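PDB 3O1I: periplasmic protein TorT from Vibrio parahaemolyticus, which probably takes part in sensing trimethylamine N-oxide in the periplasm, using a two-lobed periplasmic-binding-protein fold and passing the signal to a membrane-bound sensor kinase. Local coordinates for residues G135-A140 with N194-V199; Y125-H130 with E160-S165; G222-Y227 with V241-T246. All coordinates share one frame; numbering follows the deposited sequence.

All three contacts lie in the same lobe of the protein. Contacts 1 and 3 are buried and share one parallel sheet, in which strands 197-200 and 222-225 are neighbours. Contact 1 binds two inner strands by several backbone hydrogen bonds, whereas contact 3, at the edge strand 222-225, keeps a single one and otherwise relies on apolar and C-H...carbonyl packing. Contact 2, only partly buried, joins helices 116-127 and 152-163 through small side chains, a methyl tip and carbonyl oxygens. From segment 125-130, Leu-126 packs on both other contacts, linking the helix layer to the sheet, His-130 reaches Tyr-197 of contact 1 and the Tyr-125 ring lies against Phe-243 of contact 3.

Contact 1. Residues G135-A140 with N194-V199; sequences GKTNIA and NIDYIV
Ile-139 and Val-199 form the tight end of this contact. The extended Ile-139 side chain, with CG1 anti to the backbone N (chi1 -169°), sends CD1 between the two methyls, 3.4 Å from both CG1 and CG2 of Val-199, and the two side chains cross at about a right angle. One step back, CG1 of Ile-139 rests against CB of Tyr-197, and CG2 of Thr-137 lies obliquely against the Tyr-197 ring, 3.4 Å from CE1. Leu-126 of helix 116-127 packs on Ile-139, Tyr-197 and Val-199. On the other face of the sheet CB of Ala-140 meets CG2 of Ile-195 at 3.7 Å, and Val-189 of helix 179-192 closes over both. These are two neighbouring strands of the four-stranded parallel sheet in one lobe of a periplasmic-binding-protein fold, with helices packed on both faces. Their pairing is regular where Ala-140 N donates to Tyr-197 O (2.8 Å) and Ala-140 O accepts from Val-199 N. Toward the start of the strands it slips by a residue: Asn-138 O takes the N-H of Asp-196, not that of Tyr-197. Asp-196 then turns its carboxylate back, so that the anti lone pair of OD2 receives Asn-138 N at 2.8 Å, a bent bond (132°). The solvent side begins here. CB of Asn-138 rests on the carbonyl O of Asn-194 (3.1 Å), while the two side chains, pointing the same way with amide planes 67° apart, touch only loosely, Asn-138 ND2 to Asn-194 CB 3.9 Å. Tyr-197, by contrast, has its hydroxyl hydrogen-bonded to NE2 of His-130.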
loop_
_atom_site.group_PDB
_atom_site.type_symbol
_atom_site.label_atom_id
_atom_site.label_comp_id
_atom_site.label_asym_id
_atom_site.label_seq_id
_atom_site.Cartn_x
_atom_site.Cartn_y
_atom_site.Cartn_z
ATOM N N GLY D 135 -41.895 -3.860 29.800
ATOM C CA GLY D 135 -42.044 -4.539 28.523
ATOM C C GLY D 135 -40.711 -5.064 28.021
ATOM O O GLY D 135 -39.794 -4.276 27.777
ATOM N N LYS D 136 -40.595 -6.382 27.867
ATOM C CA LYS D 136 -39.356 -6.994 27.396
ATOM C C LYS D 136 -38.673 -6.177 26.312
ATOM O O LYS D 136 -39.244 -5.933 25.252
ATOM C CB LYS D 136 -39.615 -8.403 26.865
ATOM C CG LYS D 136 -38.403 -9.007 26.167
ATOM C CD LYS D 136 -38.522 -10.511 26.007
ATOM C CE LYS D 136 -37.266 -11.083 25.365
ATOM N NZ LYS D 136 -37.308 -12.565 25.331
ATOM N N THR D 137 -37.439 -5.765 26.581
ATOM C CA THR D 137 -36.674 -4.966 25.637
ATOM C C THR D 137 -35.428 -5.727 25.191
ATOM O O THR D 137 -34.537 -5.995 25.996
ATOM C CB THR D 137 -36.256 -3.622 26.283
ATOM O OG1 THR D 137 -37.421 -2.936 26.758
ATOM C CG2 THR D 137 -35.537 -2.737 25.281
ATOM N N ASN D 138 -35.370 -6.082 23.910
ATOM C CA ASN D 138 -34.221 -6.807 23.370
ATOM C C ASN D 138 -33.099 -5.839 23.015
ATOM O O ASN D 138 -33.301 -4.865 22.283
ATOM C CB ASN D 138 -34.629 -7.628 22.141
ATOM C CG ASN D 138 -35.538 -8.794 22.499
ATOM O OD1 ASN D 138 -35.214 -9.600 23.370
ATOM N ND2 ASN D 138 -36.680 -8.888 21.827
ATOM N N ILE D 139 -31.912 -6.117 23.543
ATOM C CA ILE D 139 -30.755 -5.260 23.325
ATOM C C ILE D 139 -29.575 -6.030 22.708
ATOM O O ILE D 139 -29.470 -7.253 22.853
ATOM C CB ILE D 139 -30.333 -4.610 24.676
ATOM C CG1 ILE D 139 -29.310 -3.502 24.433
ATOM C CG2 ILE D 139 -29.768 -5.682 25.619
ATOM C CD1 ILE D 139 -28.736 -2.905 25.704
ATOM N N ALA D 140 -28.693 -5.307 22.021
ATOM C CA ALA D 140 -27.527 -5.914 21.378
ATOM C C ALA D 140 -26.219 -5.354 21.921
ATOM O O ALA D 140 -26.016 -4.147 21.906
ATOM C CB ALA D 140 -27.594 -5.690 19.872
ATOM N N ASN D 194 -34.974 -8.044 15.972
ATOM C CA ASN D 194 -35.498 -7.829 17.326
ATOM C C ASN D 194 -34.776 -6.762 18.140
ATOM O O ASN D 194 -35.163 -6.478 19.271
ATOM C CB ASN D 194 -35.418 -9.117 18.138
ATOM C CG ASN D 194 -35.795 -10.328 17.338
ATOM O OD1 ASN D 194 -36.955 -10.504 16.966
ATOM N ND2 ASN D 194 -34.808 -11.179 17.057
ATOM N N ILE D 195 -33.728 -6.171 17.584
ATOM C CA ILE D 195 -32.964 -5.194 18.337
ATOM C C ILE D 195 -33.596 -3.836 18.562
ATOM O O ILE D 195 -33.908 -3.110 17.619
ATOM C CB ILE D 195 -31.579 -4.986 17.712
ATOM C CG1 ILE D 195 -30.922 -6.348 17.473
ATOM C CG2 ILE D 195 -30.718 -4.127 18.629
ATOM C CD1 ILE D 195 -30.925 -7.259 18.693
ATOM N N ASP D 196 -33.756 -3.508 19.841
ATOM C CA ASP D 196 -34.312 -2.234 20.280
ATOM C C ASP D 196 -33.158 -1.254 20.480
ATOM O O ASP D 196 -33.154 -0.159 19.906
ATOM C CB ASP D 196 -35.068 -2.416 21.594
ATOM C CG ASP D 196 -36.326 -3.243 21.431
ATOM O OD1 ASP D 196 -37.249 -2.774 20.736
ATOM O OD2 ASP D 196 -36.392 -4.360 21.992
ATOM N N TYR D 197 -32.180 -1.663 21.293
ATOM C CA TYR D 197 -30.999 -0.846 21.582
ATOM C C TYR D 197 -29.695 -1.565 21.263
ATOM O O TYR D 197 -29.639 -2.798 21.198
ATOM C CB TYR D 197 -30.931 -0.466 23.067
ATOM C CG TYR D 197 -32.121 0.271 23.611
ATOM C CD1 TYR D 197 -32.998 -0.350 24.499
ATOM C CD2 TYR D 197 -32.354 1.599 23.269
ATOM C CE1 TYR D 197 -34.078 0.337 25.038
ATOM C CE2 TYR D 197 -33.432 2.298 23.798
ATOM C CZ TYR D 197 -34.291 1.665 24.684
ATOM O OH TYR D 197 -35.342 2.372 25.226
ATOM N N ILE D 198 -28.648 -0.768 21.078
ATOM C CA ILE D 198 -27.305 -1.269 20.835
ATOM C C ILE D 198 -26.415 -0.549 21.849
ATOM O O ILE D 198 -26.336 0.684 21.863
ATOM C CB ILE D 198 -26.747 -0.914 19.432
ATOM C CG1 ILE D 198 -27.595 -1.521 18.322
ATOM C CG2 ILE D 198 -25.334 -1.456 19.296
ATOM C CD1 ILE D 198 -27.135 -1.070 16.936
ATOM N N VAL D 199 -25.771 -1.317 22.715
ATOM C CA VAL D 199 -24.852 -0.741 23.684
ATOM C C VAL D 199 -23.466 -1.257 23.349
ATOM O O VAL D 199 -23.208 -2.461 23.415
ATOM C CB VAL D 199 -25.213 -1.124 25.137
ATOM C CG1 VAL D 199 -26.473 -0.415 25.539
ATOM C CG2 VAL D 199 -25.406 -2.619 25.271
#

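Contact 2. Residues Y125-H130 with E160-S165; sequences YLAERH and EAIKNS
Ala-127 of helix 116-127 and Ile-162 of helix 152-163 mark the nearest approach of the two backbones, with their CA atoms 5.5 Å apart. Such closeness is possible because Ala-127 faces the other segment with nothing larger than a methyl, at which the carbonyl oxygen of Ala-161 points nearly end-on, Ala-127 CB to Ala-161 O 3.2 Å. Ile-162 comes in from the sheet side of this pair. Its CG1 stands beside the backbone N (chi1 -68°), and a second bend in the same sense (chi2 -74°) swings CD1 across to CB of Leu-126, 3.9 Å away, and to the backbone N of Ala-127 at 4.0 Å. Leu-126 and Ile-162 also touch Ile-167 of strand 167-172, which closes the seam between the helices on the sheet side. Helix 152-163 is the connection of a beta-alpha-beta unit, leading from strand 137-142 to strand 167-172. Beyond it the chain makes an inverse gamma turn centred on Asn-164, which brings Ser-165 against Ala-127, OG to CB 3.8 Å, and places Ser-165 CB at 3.8 Å from His-130 O. The serine hydroxyl turns back to donate to Ile-162 O at 2.6 Å, approaching from above the carbonyl plane. Since the hydroxyl spends its proton within its own segment, what holds the two helices to each other here is van der Waals contact, which depends on shape and closeness instead of directed polar bonds.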
loop_
_atom_site.group_PDB
_atom_site.type_symbol
_atom_site.label_atom_id
_atom_site.label_comp_id
_atom_site.label_asym_id
_atom_site.label_seq_id
_atom_site.Cartn_x
_atom_site.Cartn_y
_atom_site.Cartn_z
ATOM N N TYR D 125 -29.006 3.294 33.032
ATOM C CA TYR D 125 -29.810 4.181 32.198
ATOM C C TYR D 125 -30.923 3.424 31.491
ATOM O O TYR D 125 -32.017 3.949 31.297
ATOM C CB TYR D 125 -28.953 4.871 31.138
ATOM C CG TYR D 125 -29.760 5.580 30.066
ATOM C CD1 TYR D 125 -29.858 6.970 30.045
ATOM C CD2 TYR D 125 -30.409 4.859 29.058
ATOM C CE1 TYR D 125 -30.576 7.630 29.043
ATOM C CE2 TYR D 125 -31.132 5.506 28.054
ATOM C CZ TYR D 125 -31.208 6.892 28.050
ATOM O OH TYR D 125 -31.881 7.546 27.040
ATOM N N LEU D 126 -30.645 2.195 31.087
ATOM C CA LEU D 126 -31.652 1.423 30.388
ATOM C C LEU D 126 -32.605 0.706 31.333
ATOM O O LEU D 126 -33.764 0.479 30.986
ATOM C CB LEU D 126 -30.984 0.430 29.437
ATOM C CG LEU D 126 -30.215 1.095 28.291
ATOM C CD1 LEU D 126 -29.465 0.033 27.528
ATOM C CD2 LEU D 126 -31.159 1.846 27.370
ATOM N N ALA D 127 -32.126 0.353 32.521
ATOM C CA ALA D 127 -32.974 -0.332 33.495
ATOM C C ALA D 127 -33.971 0.674 34.071
ATOM O O ALA D 127 -34.998 0.302 34.639
ATOM C CB ALA D 127 -32.118 -0.916 34.605
ATOM N N GLU D 128 -33.647 1.953 33.910
ATOM C CA GLU D 128 -34.461 3.052 34.406
ATOM C C GLU D 128 -35.390 3.530 33.306
ATOM O O GLU D 128 -36.324 4.289 33.541
ATOM C CB GLU D 128 -33.542 4.194 34.852
ATOM C CG GLU D 128 -34.251 5.457 35.333
ATOM C CD GLU D 128 -33.276 6.535 35.803
ATOM O OE1 GLU D 128 -32.361 6.892 35.028
ATOM O OE2 GLU D 128 -33.431 7.026 36.944
ATOM N N ARG D 129 -35.116 3.070 32.096
ATOM C CA ARG D 129 -35.903 3.440 30.931
ATOM C C ARG D 129 -36.829 2.272 30.592
ATOM O O ARG D 129 -37.781 2.409 29.829
ATOM C CB ARG D 129 -34.954 3.724 29.766
ATOM C CG ARG D 129 -35.595 4.314 28.528
ATOM C CD ARG D 129 -34.681 4.125 27.317
ATOM N NE ARG D 129 -35.156 4.842 26.138
ATOM C CZ ARG D 129 -35.217 6.165 26.060
ATOM N NH1 ARG D 129 -34.829 6.894 27.092
ATOM N NH2 ARG D 129 -35.662 6.757 24.960
ATOM N N HIS D 130 -36.532 1.118 31.180
ATOM C CA HIS D 130 -37.303 -0.092 30.949
ATOM C C HIS D 130 -37.387 -0.937 32.204
ATOM O O HIS D 130 -36.906 -2.074 32.250
ATOM C CB HIS D 130 -36.678 -0.895 29.817
ATOM C CG HIS D 130 -36.933 -0.309 28.470
ATOM N ND1 HIS D 130 -38.165 -0.376 27.859
ATOM C CD2 HIS D 130 -36.139 0.412 27.645
ATOM C CE1 HIS D 130 -38.120 0.279 26.712
ATOM N NE2 HIS D 130 -36.901 0.767 26.559
ATOM N N GLU D 160 -24.852 -6.120 36.076
ATOM C CA GLU D 160 -25.490 -5.830 37.360
ATOM C C GLU D 160 -26.611 -4.816 37.240
ATOM O O GLU D 160 -27.759 -5.107 37.558
ATOM C CB GLU D 160 -24.466 -5.309 38.367
ATOM C CG GLU D 160 -23.396 -6.315 38.785
ATOM C CD GLU D 160 -23.967 -7.645 39.266
ATOM O OE1 GLU D 160 -25.077 -7.653 39.848
ATOM O OE2 GLU D 160 -23.291 -8.681 39.074
ATOM N N ALA D 161 -26.269 -3.622 36.779
ATOM C CA ALA D 161 -27.244 -2.553 36.625
ATOM C C ALA D 161 -28.447 -2.922 35.756
ATOM O O ALA D 161 -29.458 -2.226 35.775
ATOM C CB ALA D 161 -26.561 -1.323 36.051
ATOM N N ILE D 162 -28.349 -4.017 35.010
ATOM C CA ILE D 162 -29.426 -4.430 34.108
ATOM C C ILE D 162 -30.187 -5.682 34.537
ATOM O O ILE D 162 -31.277 -5.942 34.032
ATOM C CB ILE D 162 -28.856 -4.685 32.665
ATOM C CG1 ILE D 162 -28.387 -3.371 32.037
ATOM C CG2 ILE D 162 -29.901 -5.341 31.773
ATOM C CD1 ILE D 162 -29.507 -2.463 31.586
ATOM N N LYS D 163 -29.647 -6.443 35.482
ATOM C CA LYS D 163 -30.289 -7.701 35.859
ATOM C C LYS D 163 -31.746 -7.713 36.304
ATOM O O LYS D 163 -32.557 -8.433 35.715
ATOM C CB LYS D 163 -29.436 -8.462 36.882
ATOM C CG LYS D 163 -29.533 -8.020 38.324
ATOM C CD LYS D 163 -28.799 -9.040 39.177
ATOM C CE LYS D 163 -28.894 -8.743 40.652
ATOM N NZ LYS D 163 -28.154 -9.778 41.424
ATOM N N ASN D 164 -32.096 -6.941 37.326
ATOM C CA ASN D 164 -33.479 -6.948 37.783
ATOM C C ASN D 164 -34.331 -5.903 37.074
ATOM O O ASN D 164 -34.709 -4.884 37.648
ATOM C CB ASN D 164 -33.541 -6.757 39.303
ATOM C CG ASN D 164 -32.871 -7.898 40.068
ATOM O OD1 ASN D 164 -33.146 -9.075 39.822
ATOM N ND2 ASN D 164 -31.997 -7.549 41.006
ATOM N N SER D 165 -34.630 -6.178 35.811
ATOM C CA SER D 165 -35.441 -5.289 34.996
ATOM C C SER D 165 -35.897 -6.052 33.757
ATOM O O SER D 165 -35.569 -7.228 33.592
ATOM C CB SER D 165 -34.640 -4.047 34.601
ATOM O OG SER D 165 -33.418 -4.401 33.985
#

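Contact 3. Residues G222-Y227 with V241-T246; sequences GLVSVY and VLFAPT
The Phe-243 ring meets Val-224 at its edge, where methyl CG1 of Val-224 lies near the ring plane, 4.1 Å from CD2. Over one face sits the backbone nitrogen of Pro-245, 3.8 Å above the plane and offset toward the rim. On the opposite face the nearly parallel ring of Tyr-125, from helix 116-127, lies in an offset arrangement, the planes about 10° apart, so Phe-243 sits between it and Pro-245. Phe-243 is set there by an extended first torsion, CG anti to the backbone N (chi1 179°). Next to it Leu-242 reaches the start of the strand, with CD1 3.8 Å from CA of Gly-222. The backbone N of Leu-242 donates to Leu-223 O at 2.9 Å. Further on, CB of Ser-225 touches CB of Ala-244 at 3.7 Å, while the serine OG bonds to Tyr-227 O and so ties down the turn of its own segment. The Pro-245 ring lies along the carbonyls of the same stretch, CD 3.3 Å from Ser-225 O. Strand 222-225 is outermost in the lobe's parallel sheet within this chain; the chain leaves it through helix 230-236 and returns alongside, before strand 244-246 pairs antiparallel with strand 278-280. That course is consistent with the crossover region between the lobes in this family. Proline brings no N-H to the seam, and Leu-242 supplies its one hydrogen bond, so past that residue the segments meet by van der Waals contact and by C-H groups set against carbonyl oxygens, including a CA-H...O contact from Tyr-227 to Pro-245 O.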
loop_
_atom_site.group_PDB
_atom_site.type_symbol
_atom_site.label_atom_id
_atom_site.label_comp_id
_atom_site.label_asym_id
_atom_site.label_seq_id
_atom_site.Cartn_x
_atom_site.Cartn_y
_atom_site.Cartn_z
ATOM N N GLY D 222 -32.041 2.363 19.504
ATOM C CA GLY D 222 -31.425 3.352 20.374
ATOM C C GLY D 222 -29.977 3.028 20.684
ATOM O O GLY D 222 -29.661 1.896 21.058
ATOM N N LEU D 223 -29.102 4.028 20.542
ATOM C CA LEU D 223 -27.666 3.865 20.781
ATOM C C LEU D 223 -27.190 4.301 22.173
ATOM O O LEU D 223 -27.412 5.435 22.600
ATOM C CB LEU D 223 -26.886 4.627 19.710
ATOM C CG LEU D 223 -27.371 4.342 18.286
ATOM C CD1 LEU D 223 -26.501 5.091 17.284
ATOM C CD2 LEU D 223 -27.357 2.832 18.031
ATOM N N VAL D 224 -26.523 3.382 22.864
ATOM C CA VAL D 224 -25.998 3.621 24.201
ATOM C C VAL D 224 -24.513 3.264 24.235
ATOM O O VAL D 224 -24.149 2.095 24.084
ATOM C CB VAL D 224 -26.763 2.762 25.237
ATOM C CG1 VAL D 224 -26.091 2.830 26.598
ATOM C CG2 VAL D 224 -28.197 3.244 25.339
ATOM N N SER D 225 -23.672 4.279 24.439
ATOM C CA SER D 225 -22.213 4.131 24.504
ATOM C C SER D 225 -21.739 3.607 25.861
ATOM O O SER D 225 -22.434 3.769 26.861
ATOM C CB SER D 225 -21.561 5.494 24.253
ATOM O OG SER D 225 -20.544 5.425 23.269
ATOM N N VAL D 226 -20.558 2.993 25.902
ATOM C CA VAL D 226 -20.020 2.497 27.166
ATOM C C VAL D 226 -18.931 3.462 27.645
ATOM O O VAL D 226 -18.337 3.274 28.713
ATOM C CB VAL D 226 -19.452 1.083 27.021
ATOM C CG1 VAL D 226 -19.018 0.537 28.373
ATOM C CG2 VAL D 226 -20.511 0.177 26.439
ATOM N N TYR D 227 -18.682 4.498 26.839
ATOM C CA TYR D 227 -17.719 5.560 27.160
ATOM C C TYR D 227 -17.900 6.691 26.156
ATOM O O TYR D 227 -18.680 6.554 25.219
ATOM C CB TYR D 227 -16.263 5.041 27.192
ATOM C CG TYR D 227 -15.648 4.606 25.874
ATOM C CD1 TYR D 227 -14.976 5.524 25.061
ATOM C CD2 TYR D 227 -15.715 3.269 25.451
ATOM C CE1 TYR D 227 -14.384 5.125 23.863
ATOM C CE2 TYR D 227 -15.128 2.861 24.253
ATOM C CZ TYR D 227 -14.468 3.795 23.459
ATOM O OH TYR D 227 -13.951 3.436 22.224
ATOM N N VAL D 241 -27.702 9.830 19.674
ATOM C CA VAL D 241 -27.260 8.917 20.728
ATOM C C VAL D 241 -28.112 9.178 21.970
ATOM O O VAL D 241 -28.493 10.310 22.232
ATOM C CB VAL D 241 -25.755 9.127 21.099
ATOM C CG1 VAL D 241 -25.319 8.067 22.098
ATOM C CG2 VAL D 241 -24.881 9.053 19.860
ATOM N N LEU D 242 -28.415 8.144 22.738
ATOM C CA LEU D 242 -29.226 8.344 23.926
ATOM C C LEU D 242 -28.400 8.659 25.159
ATOM O O LEU D 242 -28.468 9.762 25.705
ATOM C CB LEU D 242 -30.089 7.112 24.200
ATOM C CG LEU D 242 -31.057 6.778 23.066
ATOM C CD1 LEU D 242 -31.906 5.590 23.442
ATOM C CD2 LEU D 242 -31.926 7.988 22.771
ATOM N N PHE D 243 -27.613 7.685 25.593
ATOM C CA PHE D 243 -26.790 7.835 26.785
ATOM C C PHE D 243 -25.294 7.680 26.494
ATOM O O PHE D 243 -24.899 7.448 25.352
ATOM C CB PHE D 243 -27.254 6.806 27.817
ATOM C CG PHE D 243 -26.478 6.839 29.087
ATOM C CD1 PHE D 243 -26.317 8.028 29.783
ATOM C CD2 PHE D 243 -25.901 5.680 29.588
ATOM C CE1 PHE D 243 -25.567 8.069 30.946
ATOM C CE2 PHE D 243 -25.149 5.709 30.750
ATOM C CZ PHE D 243 -24.987 6.903 31.437
ATOM N N ALA D 244 -24.473 7.828 27.534
ATOM C CA ALA D 244 -23.021 7.707 27.431
ATOM C C ALA D 244 -22.328 8.191 28.705
ATOM O O ALA D 244 -22.322 9.389 29.009
ATOM C CB ALA D 244 -22.500 8.498 26.239
ATOM N N PRO D 245 -21.743 7.262 29.477
ATOM C CA PRO D 245 -21.053 7.654 30.705
ATOM C C PRO D 245 -19.684 8.237 30.379
ATOM O O PRO D 245 -18.884 7.581 29.726
ATOM C CB PRO D 245 -20.931 6.336 31.459
ATOM C CG PRO D 245 -20.746 5.349 30.355
ATOM C CD PRO D 245 -21.822 5.792 29.380
ATOM N N THR D 246 -19.407 9.458 30.828
ATOM C CA THR D 246 -18.109 10.080 30.575
ATOM C C THR D 246 -17.195 9.917 31.784
ATOM O O THR D 246 -17.557 10.326 32.890
ATOM C CB THR D 246 -18.250 11.578 30.319
ATOM O OG1 THR D 246 -16.951 12.160 30.167
ATOM C CG2 THR D 246 -18.938 12.239 31.486
#